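Local coordinates for protein Hep_Hag family (Burkholderia pseudomallei, PDB 3S6L) that forms a YadA-like head domain of the trimeric autotransporter adhesin BoaA and probably helps the bacterium attach to host epithelial cells, at residues 59-64 with 72-78; 91-97 with 106-112. All blocks are in the same frame, centred on the assembly; numbering follows the deposited sequence.

Overall arrangement
Contacts 1 and 2 follow one another along the chain, the first closing before the second opens, and their centres lie about 12 Å apart. Both join successive coils of the YadA-like left-handed beta-roll, on different flanks of each coil. Contact 1 pairs two loops, which lead into strands 66-68 and 80-82; contact 2 pairs strands 94-96 and 108-110 of the same long sheet. The two meet where Asp-91 and Gly-92 of contact 2 take up the backbone of Ser-77 in contact 1 through probable hydrogen bonds. Each has a zinc ion at its edge. The repeated coils build a rod, and three such chains associate into the trimeric head.

Contact 1: 59-64 with 72-78; sequences NASGNH and SSASGSG. With ZN (zinc ion), chain Q.
The carbonyl O of Ala-74 receives two consecutive backbone N-H groups from the preceding coil, an uneven fork in which Gly-62 N makes the straight bond at 3.1 Å and Ser-61 N a weak one at 3.2 Å. Gly-62 N lies in the carbonyl plane, on a lone pair. Before the fork, Asn-59 N reaches Ser-72 O and Asn-59 O accepts Ala-74 N, a single bridge around Ser-73. Beyond it, Gly-62 CA comes within 3.4 Å of Gly-76 O in a CA-H...O contact, and Gly-78 N donates to Asn-63 O at 2.7 Å.

Two waters add links between the segments. Ser-61 OG, turned between its own backbone N and carbonyl carbon (chi1 63°), stands over CA and CB of Ser-75 and shares a water with Ser-75 O. A second water joins Ser-77 OG to ND1 of His-64, so the imidazole is held at both nitrogens: its NE2 binds zinc at 2.1 Å, a site completed by Asp-50 and two waters.

Both segments are loops that run into adjacent parallel strands, 66-68 and 80-82. Ala-60 and Ala-74 rest on Ala-67 inside the roll, while His-64 packs on Gln-84 of the second subunit.

Contact 2: 91-97 with 106-112; sequences DGASAFG and DSTALGA. With ZN (zinc ion), chain T.
Phe-96 and Ala-109 meet through a backbone bond of 2.7 Å from Phe-96 N to Ala-109 O, one of five between segments 91-97 and 106-112, whose strands 94-96 and 108-110 run in parallel register. Asp-91 O accepts Asp-106 N, Ser-107 O takes Ser-94 N, Ser-94 O takes Ala-109 N, and Phe-96 O takes Gly-111 N at an N-H...O angle of 170°. Several of these acceptors also draw a CA-H: Ala-109 O lies 3.2 Å from Ala-95 CA, and Ser-94 O lies 3.1 Å from Thr-108 CA.

At the start of the pair, where Ser-107 N and Gly-92 O lie too far apart (4.0 Å) to bond directly, one water bridges the segments, donating to Gly-92 O at 2.7 Å and to Ser-107 O at 2.9 Å while accepting from Ser-94 OG. Ser-107 O thus serves both this water and an N-H. The hydroxyl of Ser-107 looks to Gly-104 O and Ala-116 O instead. Asp-106 OD1 binds zinc at 2.4 Å, and Asp-91 OD1 accepts Ser-77 N.

Leu-110, its CG beside the backbone N (chi1 -58°), brings CD2 to 3.8 Å from Phe-96 CB. This face turns to the trimer: Leu-110 packs on Leu-110 of both other subunits, and Phe-96 on Ala-95 of the third. On the other face, Ala-95 and Ala-109 lie against Ala-102 of strand 101-102, within the roll.

Contact 1: 59-64 with 72-78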
loop_
_atom_site.group_PDB
_atom_site.type_symbol
_atom_site.label_atom_id
_atom_site.label_comp_id
_atom_site.label_asym_id
_atom_site.label_seq_id
_atom_site.Cartn_x
_atom_site.Cartn_y
_atom_site.Cartn_z
ATOM N N ASN A 59 -7.762 -7.204 -13.593
ATOM C CA ASN A 59 -9.092 -7.750 -13.411
ATOM C C ASN A 59 -9.688 -7.382 -12.058
ATOM O O ASN A 59 -9.287 -7.937 -11.008
ATOM C CB ASN A 59 -9.079 -9.273 -13.631
ATOM C CG ASN A 59 -10.437 -9.932 -13.344
ATOM O OD1 ASN A 59 -11.453 -9.562 -13.898
ATOM N ND2 ASN A 59 -10.436 -10.926 -12.451
ATOM N N ALA A 60 -10.658 -6.462 -12.097
ATOM C CA ALA A 60 -11.337 -6.030 -10.901
ATOM C C ALA A 60 -12.764 -6.523 -10.920
ATOM O O ALA A 60 -13.676 -5.772 -11.267
ATOM C CB ALA A 60 -11.273 -4.493 -10.766
ATOM N N SER A 61 -12.967 -7.774 -10.511
ATOM C CA SER A 61 -14.280 -8.396 -10.678
ATOM C C SER A 61 -15.068 -8.393 -9.373
ATOM O O SER A 61 -16.270 -8.615 -9.375
ATOM C CB SER A 61 -14.154 -9.820 -11.234
ATOM O OG SER A 61 -13.443 -10.602 -10.296
ATOM N N GLY A 62 -14.402 -8.139 -8.255
ATOM C CA GLY A 62 -15.154 -7.950 -7.029
ATOM C C GLY A 62 -15.945 -6.650 -7.058
ATOM O O GLY A 62 -15.587 -5.687 -7.755
ATOM N N ASN A 63 -17.034 -6.618 -6.318
ATOM C CA ASN A 63 -17.719 -5.367 -6.080
ATOM C C ASN A 63 -16.791 -4.481 -5.198
ATOM O O ASN A 63 -16.144 -4.985 -4.241
ATOM C CB ASN A 63 -19.088 -5.641 -5.420
ATOM C CG ASN A 63 -20.086 -6.341 -6.380
ATOM O OD1 ASN A 63 -19.978 -6.267 -7.623
ATOM N ND2 ASN A 63 -21.076 -6.993 -5.797
ATOM N N HIS A 64 -16.698 -3.196 -5.536
ATOM C CA HIS A 64 -15.794 -2.253 -4.831
ATOM C C HIS A 64 -14.320 -2.717 -4.853
ATOM O O HIS A 64 -13.580 -2.508 -3.902
ATOM C CB HIS A 64 -16.317 -1.979 -3.403
ATOM C CG HIS A 64 -17.766 -1.602 -3.389
ATOM N ND1 HIS A 64 -18.768 -2.513 -3.135
ATOM C CD2 HIS A 64 -18.387 -0.446 -3.725
ATOM C CE1 HIS A 64 -19.942 -1.918 -3.255
ATOM N NE2 HIS A 64 -19.740 -0.671 -3.639
ATOM N N SER A 72 -2.874 -7.978 -12.500
ATOM C CA SER A 72 -3.355 -8.024 -11.107
ATOM C C SER A 72 -4.809 -8.510 -11.059
ATOM O O SER A 72 -5.524 -8.448 -12.063
ATOM C CB SER A 72 -3.212 -6.673 -10.419
ATOM O OG SER A 72 -3.855 -5.672 -11.176
ATOM N N SER A 73 -5.246 -8.982 -9.904
ATOM C CA SER A 73 -6.608 -9.493 -9.779
ATOM C C SER A 73 -7.157 -9.164 -8.399
ATOM O O SER A 73 -6.471 -9.352 -7.382
ATOM C CB SER A 73 -6.620 -11.017 -10.003
ATOM O OG SER A 73 -7.949 -11.508 -9.889
ATOM N N ALA A 74 -8.365 -8.627 -8.369
ATOM C CA ALA A 74 -9.068 -8.326 -7.130
ATOM C C ALA A 74 -10.485 -8.832 -7.313
ATOM O O ALA A 74 -11.328 -8.101 -7.808
ATOM C CB ALA A 74 -9.073 -6.812 -6.855
ATOM N N SER A 75 -10.723 -10.097 -6.949
ATOM C CA SER A 75 -11.994 -10.760 -7.221
ATOM C C SER A 75 -12.862 -10.838 -5.966
ATOM O O SER A 75 -14.060 -11.149 -6.045
ATOM C CB SER A 75 -11.775 -12.161 -7.831
ATOM O OG SER A 75 -11.135 -12.996 -6.888
ATOM N N GLY A 76 -12.244 -10.595 -4.819
ATOM C CA GLY A 76 -12.976 -10.528 -3.581
ATOM C C GLY A 76 -13.824 -9.266 -3.473
ATOM O O GLY A 76 -13.532 -8.233 -4.095
ATOM N N SER A 77 -14.882 -9.348 -2.679
ATOM C CA SER A 77 -15.708 -8.180 -2.383
ATOM C C SER A 77 -14.897 -7.166 -1.591
ATOM O O SER A 77 -14.336 -7.487 -0.560
ATOM C CB SER A 77 -16.959 -8.624 -1.602
ATOM O OG SER A 77 -17.911 -7.587 -1.561
ATOM N N GLY A 78 -14.814 -5.936 -2.085
ATOM C CA GLY A 78 -14.087 -4.863 -1.370
ATOM C C GLY A 78 -12.601 -5.163 -1.293
ATOM O O GLY A 78 -11.940 -4.830 -0.312
HETATM ZN ZN ZN Q . -21.151 0.829 -4.202
HETATM O O HOH W 1 -15.324 -11.763 -8.348
HETATM O O HOH W 2 -18.622 -4.926 -1.371
HETATM O O HOH W 3 -22.568 0.195 -2.376
HETATM O O HOH W 4 -20.305 2.418 -2.759
#

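Contact 2: 91-97 with 106-112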
loop_
_atom_site.group_PDB
_atom_site.type_symbol
_atom_site.label_atom_id
_atom_site.label_comp_id
_atom_site.label_asym_id
_atom_site.label_seq_id
_atom_site.Cartn_x
_atom_site.Cartn_y
_atom_site.Cartn_z
ATOM N N ASP A 91 -12.559 -11.592 0.500
ATOM C CA ASP A 91 -13.458 -10.491 0.869
ATOM C C ASP A 91 -12.735 -9.596 1.886
ATOM O O ASP A 91 -12.183 -10.066 2.893
ATOM C CB ASP A 91 -14.797 -11.035 1.413
ATOM C CG ASP A 91 -15.629 -11.786 0.339
ATOM O OD1 ASP A 91 -15.355 -11.653 -0.889
ATOM O OD2 ASP A 91 -16.595 -12.502 0.723
ATOM N N GLY A 92 -12.680 -8.306 1.598
ATOM C CA GLY A 92 -11.987 -7.368 2.483
ATOM C C GLY A 92 -10.465 -7.471 2.442
ATOM O O GLY A 92 -9.782 -7.028 3.392
ATOM N N ALA A 93 -9.938 -8.064 1.370
ATOM C CA ALA A 93 -8.504 -8.349 1.252
ATOM C C ALA A 93 -7.759 -7.273 0.475
ATOM O O ALA A 93 -8.282 -6.758 -0.531
ATOM C CB ALA A 93 -8.272 -9.698 0.622
ATOM N N SER A 94 -6.532 -6.954 0.934
ATOM C CA SER A 94 -5.701 -5.924 0.324
ATOM C C SER A 94 -4.271 -6.403 0.147
ATOM O O SER A 94 -3.604 -6.779 1.137
ATOM C CB SER A 94 -5.697 -4.651 1.188
ATOM O OG SER A 94 -7.012 -4.248 1.535
ATOM N N ALA A 95 -3.798 -6.389 -1.106
ATOM C CA ALA A 95 -2.449 -6.856 -1.439
ATOM C C ALA A 95 -1.685 -5.748 -2.145
ATOM O O ALA A 95 -2.159 -5.166 -3.119
ATOM C CB ALA A 95 -2.517 -8.077 -2.304
ATOM N N PHE A 96 -0.496 -5.468 -1.627
ATOM C CA PHE A 96 0.408 -4.459 -2.145
ATOM C C PHE A 96 1.785 -5.069 -2.396
ATOM O O PHE A 96 2.430 -5.596 -1.477
ATOM C CB PHE A 96 0.543 -3.286 -1.173
ATOM C CG PHE A 96 1.468 -2.190 -1.690
ATOM C CD1 PHE A 96 1.072 -1.360 -2.765
ATOM C CD2 PHE A 96 2.746 -2.015 -1.149
ATOM C CE1 PHE A 96 1.939 -0.363 -3.287
ATOM C CE2 PHE A 96 3.601 -1.024 -1.650
ATOM C CZ PHE A 96 3.199 -0.191 -2.721
ATOM N N GLY A 97 2.234 -4.982 -3.646
ATOM C CA GLY A 97 3.564 -5.404 -3.991
ATOM C C GLY A 97 3.460 -6.436 -5.086
ATOM O O GLY A 97 2.441 -7.139 -5.180
ATOM N N ASP A 106 -10.476 -10.587 4.913
ATOM C CA ASP A 106 -9.998 -9.498 5.769
ATOM C C ASP A 106 -8.499 -9.554 5.994
ATOM O O ASP A 106 -7.999 -9.135 7.055
ATOM C CB ASP A 106 -10.729 -9.529 7.130
ATOM C CG ASP A 106 -12.141 -8.998 7.042
ATOM O OD1 ASP A 106 -12.453 -8.246 6.098
ATOM O OD2 ASP A 106 -12.945 -9.327 7.935
ATOM N N SER A 107 -7.778 -10.068 4.999
ATOM C CA SER A 107 -6.331 -10.168 5.096
ATOM C C SER A 107 -5.638 -8.998 4.369
ATOM O O SER A 107 -6.239 -8.316 3.565
ATOM C CB SER A 107 -5.859 -11.523 4.544
ATOM O OG SER A 107 -6.041 -11.568 3.134
ATOM N N THR A 108 -4.359 -8.794 4.650
ATOM C CA THR A 108 -3.639 -7.652 4.142
ATOM C C THR A 108 -2.220 -8.115 3.924
ATOM O O THR A 108 -1.547 -8.562 4.878
ATOM C CB THR A 108 -3.688 -6.464 5.161
ATOM O OG1 THR A 108 -5.055 -6.178 5.491
ATOM C CG2 THR A 108 -3.037 -5.212 4.596
ATOM N N ALA A 109 -1.787 -8.063 2.668
ATOM C CA ALA A 109 -0.452 -8.514 2.268
ATOM C C ALA A 109 0.328 -7.336 1.740
ATOM O O ALA A 109 -0.037 -6.781 0.691
ATOM C CB ALA A 109 -0.540 -9.626 1.196
ATOM N N LEU A 110 1.405 -6.976 2.445
ATOM C CA LEU A 110 2.194 -5.772 2.145
ATOM C C LEU A 110 3.661 -6.097 1.870
ATOM O O LEU A 110 4.454 -6.294 2.798
ATOM C CB LEU A 110 2.060 -4.789 3.322
ATOM C CG LEU A 110 0.613 -4.371 3.647
ATOM C CD1 LEU A 110 0.561 -3.661 4.963
ATOM C CD2 LEU A 110 0.021 -3.491 2.578
ATOM N N GLY A 111 4.029 -6.198 0.600
ATOM C CA GLY A 111 5.396 -6.566 0.224
ATOM C C GLY A 111 5.410 -7.588 -0.908
ATOM O O GLY A 111 4.505 -8.435 -1.010
ATOM N N ALA A 112 6.433 -7.506 -1.757
ATOM C CA ALA A 112 6.530 -8.364 -2.941
ATOM C C ALA A 112 6.503 -9.824 -2.517
ATOM O O ALA A 112 7.245 -10.211 -1.615
ATOM C CB ALA A 112 7.817 -8.066 -3.715
HETATM ZN ZN ZN T . -14.734 -8.570 5.467
HETATM O O HOH W 5 -7.522 -5.688 3.924
HETATM O O HOH W 6 -16.278 -9.992 5.078
#